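Hexokinase (Schistosoma mansoni, PDB 1BDG) catalyses the ATP-dependent phosphorylation of glucose and other hexoses to hexose 6-phosphates, the entry step of glycolysis. Local coordinates at residues A[37-40]-A[44-47]; A[80-85]-A[124-129]; A[114-119]-A[175-180]. All coordinates share one frame; numbering follows the deposited sequence.

How the interactions relate
Interaction 1 stands apart from the others: its centre lies about 39 Å from that of interaction 2 and about 32 Å from that of interaction 3. It joins the end of helix 23-41 to helix 43-46 in a partly buried spot and relies on two side-chain-to-carbonyl hydrogen bonds. Interactions 2 and 3 are buried, apolar and lack hydrogen bonds across their segments, each turning on one phenylalanine. They share helix 112-129 in the small subdomain: one packs it on strand 80-87, the other on helix 174-183. Their centres are about 15 Å apart, and Tyr80 CE1 of 80-85 touches Ile119 CD1 of 114-119.

Interaction 1: residues A[37-40]-A[44-47]; sequences MRLG and STNE
Leu39 and Gly40 meet Thr45 and Asn46 where helix 23-41 ends and the short, irregular helix 43-46 follows, a tight connection between two consecutive helices closed by side chains on main-chain carbonyls. The CA atoms of Gly40 and Asn46 are 4.0 Å apart, close enough for a polar side chain of the second segment to reach the last turn of the first, where a helix runs out of its own i+4 N-H donors.

Two hydrogen bonds carry the polar part. Thr45 OG1 donates to Leu39 O at 2.9 Å, in the carbonyl plane on a lone pair. This hydroxyl sits between the backbone N and the carbonyl carbon of its own residue (chi1 52°), the rotamer that turns it to the helix end; it also has a weak bond to Gln42 NE2 in the intervening turn. Asn46 holds its CG anti to the backbone N (chi1 166°), which brings ND2 to Gly40 O at 2.9 Å. That bond is nearly straight, with an N-H...O angle of 170°, and the acceptor lies in the Asn46 amide plane. Separately, the main-chain O of Asn46 accepts a bond from Lys52 NZ.

Nearby, the buried Met37, in the same turn as Gly40, packs on Cys384 and Ile385 of helix 357-389. The Asn46 side chain lies about 9 Å from that of the substrate-binding Glu249.

The apolar part is made by Leu39 and Thr45. Their side chains cross at about a right angle, with Leu39 CD2 lying 3.8 Å from Thr45 CB and the Thr45 methyl CG2 4.0 Å from Leu39 CD2.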
loop_
_atom_site.group_PDB
_atom_site.type_symbol
_atom_site.label_atom_id
_atom_site.label_comp_id
_atom_site.label_asym_id
_atom_site.label_seq_id
_atom_site.Cartn_x
_atom_site.Cartn_y
_atom_site.Cartn_z
ATOM N N MET A 37 -2.243 17.845 1.733
ATOM C CA MET A 37 -2.221 17.348 3.101
ATOM C C MET A 37 -2.574 18.445 4.110
ATOM O O MET A 37 -3.399 18.212 5.008
ATOM C CB MET A 37 -0.864 16.744 3.438
ATOM C CG MET A 37 -0.529 15.486 2.689
ATOM S SD MET A 37 1.058 14.842 3.191
ATOM C CE MET A 37 1.092 13.280 2.380
ATOM N N ARG A 38 -1.984 19.638 3.974
ATOM C CA ARG A 38 -2.324 20.698 4.917
ATOM C C ARG A 38 -3.782 21.138 4.774
ATOM O O ARG A 38 -4.397 21.573 5.742
ATOM C CB ARG A 38 -1.348 21.881 4.879
ATOM C CG ARG A 38 -1.298 22.694 3.615
ATOM C CD ARG A 38 -1.241 24.184 3.952
ATOM N NE ARG A 38 -2.560 24.798 3.799
ATOM C CZ ARG A 38 -2.876 25.665 2.833
ATOM N NH1 ARG A 38 -1.961 26.026 1.930
ATOM N NH2 ARG A 38 -4.095 26.209 2.793
ATOM N N LEU A 39 -4.348 20.988 3.578
ATOM C CA LEU A 39 -5.758 21.311 3.350
ATOM C C LEU A 39 -6.637 20.255 4.030
ATOM O O LEU A 39 -7.703 20.583 4.550
ATOM C CB LEU A 39 -6.099 21.318 1.857
ATOM C CG LEU A 39 -5.751 22.496 0.952
ATOM C CD1 LEU A 39 -6.271 22.192 -0.449
ATOM C CD2 LEU A 39 -6.352 23.797 1.469
ATOM N N GLY A 40 -6.190 18.994 4.012
ATOM C CA GLY A 40 -6.951 17.907 4.615
ATOM C C GLY A 40 -7.008 17.933 6.136
ATOM O O GLY A 40 -7.896 17.328 6.745
ATOM N N SER A 44 -12.313 23.445 7.308
ATOM C CA SER A 44 -12.966 24.152 6.210
ATOM C C SER A 44 -12.524 23.697 4.834
ATOM O O SER A 44 -13.129 24.088 3.834
ATOM C CB SER A 44 -12.771 25.652 6.357
ATOM O OG SER A 44 -11.436 25.951 6.700
ATOM N N THR A 45 -11.506 22.838 4.776
ATOM C CA THR A 45 -10.989 22.368 3.498
ATOM C C THR A 45 -10.644 20.892 3.389
ATOM O O THR A 45 -9.916 20.514 2.473
ATOM C CB THR A 45 -9.747 23.174 3.069
ATOM O OG1 THR A 45 -8.796 23.195 4.135
ATOM C CG2 THR A 45 -10.110 24.587 2.748
ATOM N N ASN A 46 -11.142 20.056 4.297
ATOM C CA ASN A 46 -10.865 18.615 4.213
ATOM C C ASN A 46 -11.727 17.954 3.126
ATOM O O ASN A 46 -11.230 17.230 2.254
ATOM C CB ASN A 46 -11.138 17.915 5.545
ATOM C CG ASN A 46 -11.181 16.398 5.400
ATOM O OD1 ASN A 46 -12.215 15.837 5.022
ATOM N ND2 ASN A 46 -10.056 15.727 5.678
ATOM N N GLU A 47 -13.022 18.257 3.174
ATOM C CA GLU A 47 -14.011 17.724 2.249
ATOM C C GLU A 47 -13.799 18.172 0.798
ATOM O O GLU A 47 -14.552 17.788 -0.088
ATOM C CB GLU A 47 -15.406 18.120 2.733
ATOM C CG GLU A 47 -16.578 17.464 1.999
ATOM C CD GLU A 47 -17.909 18.062 2.415
ATOM O OE1 GLU A 47 -18.272 19.121 1.859
ATOM O OE2 GLU A 47 -18.577 17.496 3.314
#

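Interaction 2: residues A[80-85]-A[124-129]; sequences YRVLSV and ADFLEN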
loop_
_atom_site.group_PDB
_atom_site.type_symbol
_atom_site.label_atom_id
_atom_site.label_comp_id
_atom_site.label_asym_id
_atom_site.label_seq_id
_atom_site.Cartn_x
_atom_site.Cartn_y
_atom_site.Cartn_z
ATOM N N TYR A 80 -3.830 -12.361 4.152
ATOM C CA TYR A 80 -4.500 -12.372 5.439
ATOM C C TYR A 80 -3.737 -13.082 6.559
ATOM O O TYR A 80 -3.711 -14.317 6.623
ATOM C CB TYR A 80 -5.886 -13.002 5.242
ATOM C CG TYR A 80 -6.692 -13.165 6.492
ATOM C CD1 TYR A 80 -7.084 -12.075 7.232
ATOM C CD2 TYR A 80 -7.015 -14.428 6.962
ATOM C CE1 TYR A 80 -7.766 -12.233 8.423
ATOM C CE2 TYR A 80 -7.703 -14.602 8.145
ATOM C CZ TYR A 80 -8.074 -13.500 8.875
ATOM O OH TYR A 80 -8.747 -13.667 10.071
ATOM N N ARG A 81 -3.124 -12.310 7.450
ATOM C CA ARG A 81 -2.394 -12.901 8.569
ATOM C C ARG A 81 -3.164 -12.878 9.880
ATOM O O ARG A 81 -3.768 -11.867 10.252
ATOM C CB ARG A 81 -1.032 -12.245 8.796
ATOM C CG ARG A 81 0.084 -12.733 7.883
ATOM C CD ARG A 81 1.446 -12.629 8.587
ATOM N NE ARG A 81 1.628 -11.343 9.268
ATOM C CZ ARG A 81 2.725 -10.985 9.939
ATOM N NH1 ARG A 81 3.750 -11.825 10.033
ATOM N NH2 ARG A 81 2.817 -9.761 10.476
ATOM N N VAL A 82 -3.126 -14.010 10.572
ATOM C CA VAL A 82 -3.772 -14.181 11.857
ATOM C C VAL A 82 -2.637 -14.443 12.821
ATOM O O VAL A 82 -1.982 -15.468 12.732
ATOM C CB VAL A 82 -4.724 -15.365 11.840
ATOM C CG1 VAL A 82 -5.144 -15.704 13.262
ATOM C CG2 VAL A 82 -5.960 -15.012 11.001
ATOM N N LEU A 83 -2.398 -13.502 13.726
ATOM C CA LEU A 83 -1.288 -13.613 14.661
ATOM C C LEU A 83 -1.678 -13.720 16.129
ATOM O O LEU A 83 -2.861 -13.747 16.475
ATOM C CB LEU A 83 -0.314 -12.448 14.460
ATOM C CG LEU A 83 0.131 -12.117 13.028
ATOM C CD1 LEU A 83 -1.012 -11.432 12.300
ATOM C CD2 LEU A 83 1.349 -11.209 13.031
ATOM N N SER A 84 -0.661 -13.849 16.973
ATOM C CA SER A 84 -0.824 -13.981 18.415
ATOM C C SER A 84 0.455 -13.439 18.984
ATOM O O SER A 84 1.532 -13.960 18.694
ATOM C CB SER A 84 -0.961 -15.443 18.823
ATOM O OG SER A 84 -1.144 -15.527 20.220
ATOM N N VAL A 85 0.346 -12.406 19.801
ATOM C CA VAL A 85 1.525 -11.777 20.344
ATOM C C VAL A 85 1.540 -11.767 21.865
ATOM O O VAL A 85 0.490 -11.680 22.523
ATOM C CB VAL A 85 1.664 -10.315 19.818
ATOM C CG1 VAL A 85 3.099 -9.836 20.018
ATOM C CG2 VAL A 85 1.251 -10.212 18.325
ATOM N N ALA A 124 -10.801 -18.731 14.659
ATOM C CA ALA A 124 -11.209 -19.804 15.563
ATOM C C ALA A 124 -10.321 -21.028 15.380
ATOM O O ALA A 124 -9.818 -21.601 16.366
ATOM C CB ALA A 124 -12.662 -20.173 15.330
ATOM N N ASP A 125 -10.111 -21.403 14.116
ATOM C CA ASP A 125 -9.272 -22.556 13.771
ATOM C C ASP A 125 -7.926 -22.405 14.486
ATOM O O ASP A 125 -7.521 -23.260 15.259
ATOM C CB ASP A 125 -9.079 -22.614 12.253
ATOM C CG ASP A 125 -8.408 -23.891 11.790
ATOM O OD1 ASP A 125 -9.079 -24.955 11.768
ATOM O OD2 ASP A 125 -7.206 -23.821 11.443
ATOM N N PHE A 126 -7.304 -21.251 14.296
ATOM C CA PHE A 126 -6.018 -20.899 14.899
ATOM C C PHE A 126 -6.073 -21.110 16.410
ATOM O O PHE A 126 -5.218 -21.791 16.983
ATOM C CB PHE A 126 -5.720 -19.430 14.565
ATOM C CG PHE A 126 -4.395 -18.935 15.045
ATOM C CD1 PHE A 126 -3.234 -19.276 14.383
ATOM C CD2 PHE A 126 -4.314 -18.079 16.142
ATOM C CE1 PHE A 126 -2.003 -18.774 14.803
ATOM C CE2 PHE A 126 -3.099 -17.576 16.569
ATOM C CZ PHE A 126 -1.934 -17.923 15.897
ATOM N N LEU A 127 -7.107 -20.573 17.049
ATOM C CA LEU A 127 -7.253 -20.703 18.494
ATOM C C LEU A 127 -7.390 -22.159 18.925
ATOM O O LEU A 127 -6.798 -22.567 19.931
ATOM C CB LEU A 127 -8.435 -19.872 18.983
ATOM C CG LEU A 127 -8.240 -18.377 18.702
ATOM C CD1 LEU A 127 -9.469 -17.588 19.121
ATOM C CD2 LEU A 127 -7.012 -17.886 19.444
ATOM N N GLU A 128 -8.144 -22.950 18.167
ATOM C CA GLU A 128 -8.305 -24.371 18.495
ATOM C C GLU A 128 -6.979 -25.101 18.276
ATOM O O GLU A 128 -6.396 -25.622 19.215
ATOM C CB GLU A 128 -9.419 -25.011 17.664
ATOM N N ASN A 129 -6.470 -25.081 17.055
ATOM C CA ASN A 129 -5.203 -25.752 16.757
ATOM C C ASN A 129 -4.039 -25.431 17.727
ATOM O O ASN A 129 -3.270 -26.322 18.104
ATOM C CB ASN A 129 -4.762 -25.458 15.314
ATOM C CG ASN A 129 -5.627 -26.161 14.278
ATOM O OD1 ASN A 129 -5.958 -27.337 14.425
ATOM N ND2 ASN A 129 -5.976 -25.452 13.213
#
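Oxygen OD2 of Asp125, gripped by a salt bridge from Arg99 NH1 and a hydrogen bond with Tyr101 OH, ties helix 112-129 to strand 95-101 at the very turn from which Phe126 reaches Val82 and Ser84. Asp125 itself does not touch 80-85; the contact is made by the next residue, a single aromatic ring laid against the strand, and no hydrogen bond crosses between the two segments.

Phe126 has its CG anti to the backbone N (chi1 -177°), which carries the ring out from the helix to the sheet. Over one face lies Val82 CG1, 4.0 Å from the ring centroid. The 23° tilt off the normal shows this CH-pi contact to be displaced toward the rim, with CG1 nearest to CG and CD2 of the ring. The two side chains lie alongside each other, pointing opposite ways. At the ring edge, in its plane, Ser84 CB approaches Phe126 CE2 at 3.8 Å. Val82 and Ser84 thus present their CB atoms on the helix side, whereas the intervening Leu83 directs its own to the other side and meets the ring through its carbonyl: Leu83 O is 3.8 Å from Phe126 CE2, at an oblique angle.

The axes of 80-85 and 124-129 approach to 9.5 Å at a crossing angle of -40°. Phe126 also packs on Arg99 and Met132, and Val82 on Thr122 and Leu123 one turn earlier in the helix. Strand 80-87 runs between antiparallel strands 68-75 and 95-101, paired through Leu83 with Ala72 and Val82 with Arg99, so helix 112-129 rests across this side of the small-subdomain sheet.

Interaction 3: residues A[114-119]-A[175-180]; sequences ELFKYI and AELLQT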
loop_
_atom_site.group_PDB
_atom_site.type_symbol
_atom_site.label_atom_id
_atom_site.label_comp_id
_atom_site.label_asym_id
_atom_site.label_seq_id
_atom_site.Cartn_x
_atom_site.Cartn_y
_atom_site.Cartn_z
ATOM N N GLU A 114 -20.676 -11.949 5.538
ATOM C CA GLU A 114 -20.049 -13.136 4.985
ATOM C C GLU A 114 -18.503 -13.032 5.040
ATOM O O GLU A 114 -17.810 -14.033 5.310
ATOM C CB GLU A 114 -20.540 -13.368 3.558
ATOM N N LEU A 115 -17.956 -11.847 4.763
ATOM C CA LEU A 115 -16.507 -11.674 4.838
ATOM C C LEU A 115 -16.128 -11.696 6.321
ATOM O O LEU A 115 -15.317 -12.516 6.758
ATOM C CB LEU A 115 -16.071 -10.358 4.180
ATOM C CG LEU A 115 -14.586 -9.951 4.121
ATOM C CD1 LEU A 115 -13.796 -10.907 3.218
ATOM C CD2 LEU A 115 -14.474 -8.536 3.592
ATOM N N PHE A 116 -16.774 -10.848 7.118
ATOM C CA PHE A 116 -16.485 -10.807 8.546
ATOM C C PHE A 116 -16.748 -12.112 9.273
ATOM O O PHE A 116 -16.193 -12.370 10.352
ATOM C CB PHE A 116 -17.183 -9.632 9.204
ATOM C CG PHE A 116 -16.410 -8.367 9.084
ATOM C CD1 PHE A 116 -15.390 -8.085 9.975
ATOM C CD2 PHE A 116 -16.632 -7.498 8.025
ATOM C CE1 PHE A 116 -14.602 -6.975 9.814
ATOM C CE2 PHE A 116 -15.837 -6.383 7.862
ATOM C CZ PHE A 116 -14.820 -6.125 8.760
ATOM N N LYS A 117 -17.603 -12.938 8.676
ATOM C CA LYS A 117 -17.891 -14.253 9.230
ATOM C C LYS A 117 -16.647 -15.105 8.924
ATOM O O LYS A 117 -16.081 -15.737 9.824
ATOM C CB LYS A 117 -19.140 -14.861 8.587
ATOM C CG LYS A 117 -19.498 -16.196 9.164
ATOM C CD LYS A 117 -20.823 -16.673 8.668
ATOM C CE LYS A 117 -21.059 -18.087 9.142
ATOM N NZ LYS A 117 -22.297 -18.664 8.582
ATOM N N TYR A 118 -16.183 -15.057 7.675
ATOM C CA TYR A 118 -15.008 -15.817 7.288
ATOM C C TYR A 118 -13.850 -15.493 8.251
ATOM O O TYR A 118 -13.209 -16.399 8.808
ATOM C CB TYR A 118 -14.616 -15.518 5.834
ATOM C CG TYR A 118 -13.428 -16.328 5.373
ATOM C CD1 TYR A 118 -13.587 -17.620 4.859
ATOM C CD2 TYR A 118 -12.133 -15.844 5.542
ATOM C CE1 TYR A 118 -12.480 -18.406 4.541
ATOM C CE2 TYR A 118 -11.037 -16.610 5.231
ATOM C CZ TYR A 118 -11.213 -17.884 4.740
ATOM O OH TYR A 118 -10.101 -18.628 4.484
ATOM N N ILE A 119 -13.621 -14.200 8.486
ATOM C CA ILE A 119 -12.546 -13.760 9.388
ATOM C C ILE A 119 -12.607 -14.537 10.702
ATOM O O ILE A 119 -11.623 -15.187 11.091
ATOM C CB ILE A 119 -12.618 -12.221 9.675
ATOM C CG1 ILE A 119 -12.348 -11.430 8.394
ATOM C CG2 ILE A 119 -11.632 -11.830 10.748
ATOM C CD1 ILE A 119 -11.009 -11.670 7.839
ATOM N N ALA A 175 -15.235 -2.420 13.453
ATOM C CA ALA A 175 -14.911 -3.073 14.724
ATOM C C ALA A 175 -16.109 -3.827 15.275
ATOM O O ALA A 175 -15.975 -4.897 15.873
ATOM C CB ALA A 175 -14.443 -2.063 15.726
ATOM N N GLU A 176 -17.294 -3.272 15.061
ATOM C CA GLU A 176 -18.496 -3.910 15.568
ATOM C C GLU A 176 -18.853 -5.081 14.674
ATOM O O GLU A 176 -19.297 -6.126 15.150
ATOM C CB GLU A 176 -19.652 -2.912 15.675
ATOM C CG GLU A 176 -20.848 -3.463 16.441
ATOM C CD GLU A 176 -21.867 -2.383 16.822
ATOM O OE1 GLU A 176 -21.900 -1.318 16.137
ATOM O OE2 GLU A 176 -22.625 -2.610 17.817
ATOM N N LEU A 177 -18.616 -4.929 13.380
ATOM C CA LEU A 177 -18.900 -6.018 12.459
ATOM C C LEU A 177 -18.100 -7.232 12.941
ATOM O O LEU A 177 -18.687 -8.251 13.298
ATOM C CB LEU A 177 -18.532 -5.640 11.017
ATOM C CG LEU A 177 -19.523 -4.757 10.251
ATOM C CD1 LEU A 177 -19.048 -4.520 8.833
ATOM C CD2 LEU A 177 -20.870 -5.432 10.217
ATOM N N LEU A 178 -16.784 -7.084 13.069
ATOM C CA LEU A 178 -15.952 -8.193 13.518
ATOM C C LEU A 178 -16.395 -8.695 14.880
ATOM O O LEU A 178 -16.590 -9.892 15.075
ATOM C CB LEU A 178 -14.476 -7.794 13.583
ATOM C CG LEU A 178 -13.569 -8.999 13.868
ATOM C CD1 LEU A 178 -13.585 -9.959 12.679
ATOM C CD2 LEU A 178 -12.170 -8.534 14.162
ATOM N N GLN A 179 -16.569 -7.775 15.819
ATOM C CA GLN A 179 -17.001 -8.133 17.166
ATOM C C GLN A 179 -18.308 -8.971 17.184
ATOM O O GLN A 179 -18.489 -9.809 18.057
ATOM C CB GLN A 179 -17.167 -6.870 17.997
ATOM C CG GLN A 179 -17.419 -7.133 19.453
ATOM C CD GLN A 179 -16.218 -7.731 20.134
ATOM O OE1 GLN A 179 -15.182 -7.074 20.282
ATOM N NE2 GLN A 179 -16.345 -8.985 20.569
ATOM N N THR A 180 -19.203 -8.748 16.222
ATOM C CA THR A 180 -20.456 -9.488 16.143
ATOM C C THR A 180 -20.153 -10.925 15.748
ATOM O O THR A 180 -20.477 -11.870 16.492
ATOM C CB THR A 180 -21.359 -8.917 15.065
ATOM O OG1 THR A 180 -21.494 -7.504 15.251
ATOM C CG2 THR A 180 -22.713 -9.595 15.084
#
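Along 175-180, Leu177 is the first to pack on Phe116, and it does so over the face of the ring. Its CB lies 3.9 Å from the ring centroid and only 10° off the normal, a centred CH-pi contact. While CB sits over the centre, Leu177 CD1 lies near Phe116 CE2, at 3.8 Å. The two side chains cross at about a right angle.

Leu178 comes next and takes the ring from another direction. The CA atoms of Leu178 and Phe116 are 5.6 Å apart, the nearest such pair, and Leu178 CB lies 3.7 Å from Phe116 CD1. With CG anti to the backbone N (chi1 -172°), the leucine reaches back to the first helix and places CD1 at the ring edge, in the plane of Phe116. The same methyl touches Ile119 CG2, so one branch of Leu178 bridges two residues a turn apart on helix 112-129. Consecutive leucines thus meet Phe116, one on a face and one at an edge.

Gln179 turns away from this interface: its NE2 bonds to Val189 O and Asp183 OD1. Thr180 closes the segment with an internal bond, OG1 to Glu176 O at 2.6 Å, approaching from above the carbonyl plane; Thr180 N reaches the same oxygen from the opposite face.

The axes of 114-119 and 175-180 approach to 8.9 Å at a crossing angle of -57°. Ile119 and Leu178 both also pack on Leu73 of strand 68-75, which places the two helices on a common face of the five-stranded sheet. Its strand order 3-2-1-4-5, with 80-87 antiparallel to both neighbours and 68-75, 137-143 and 189-195 parallel, together with helices 112-129 and 174-183, is consistent with the actin-like ATPase fold of the hexokinase family.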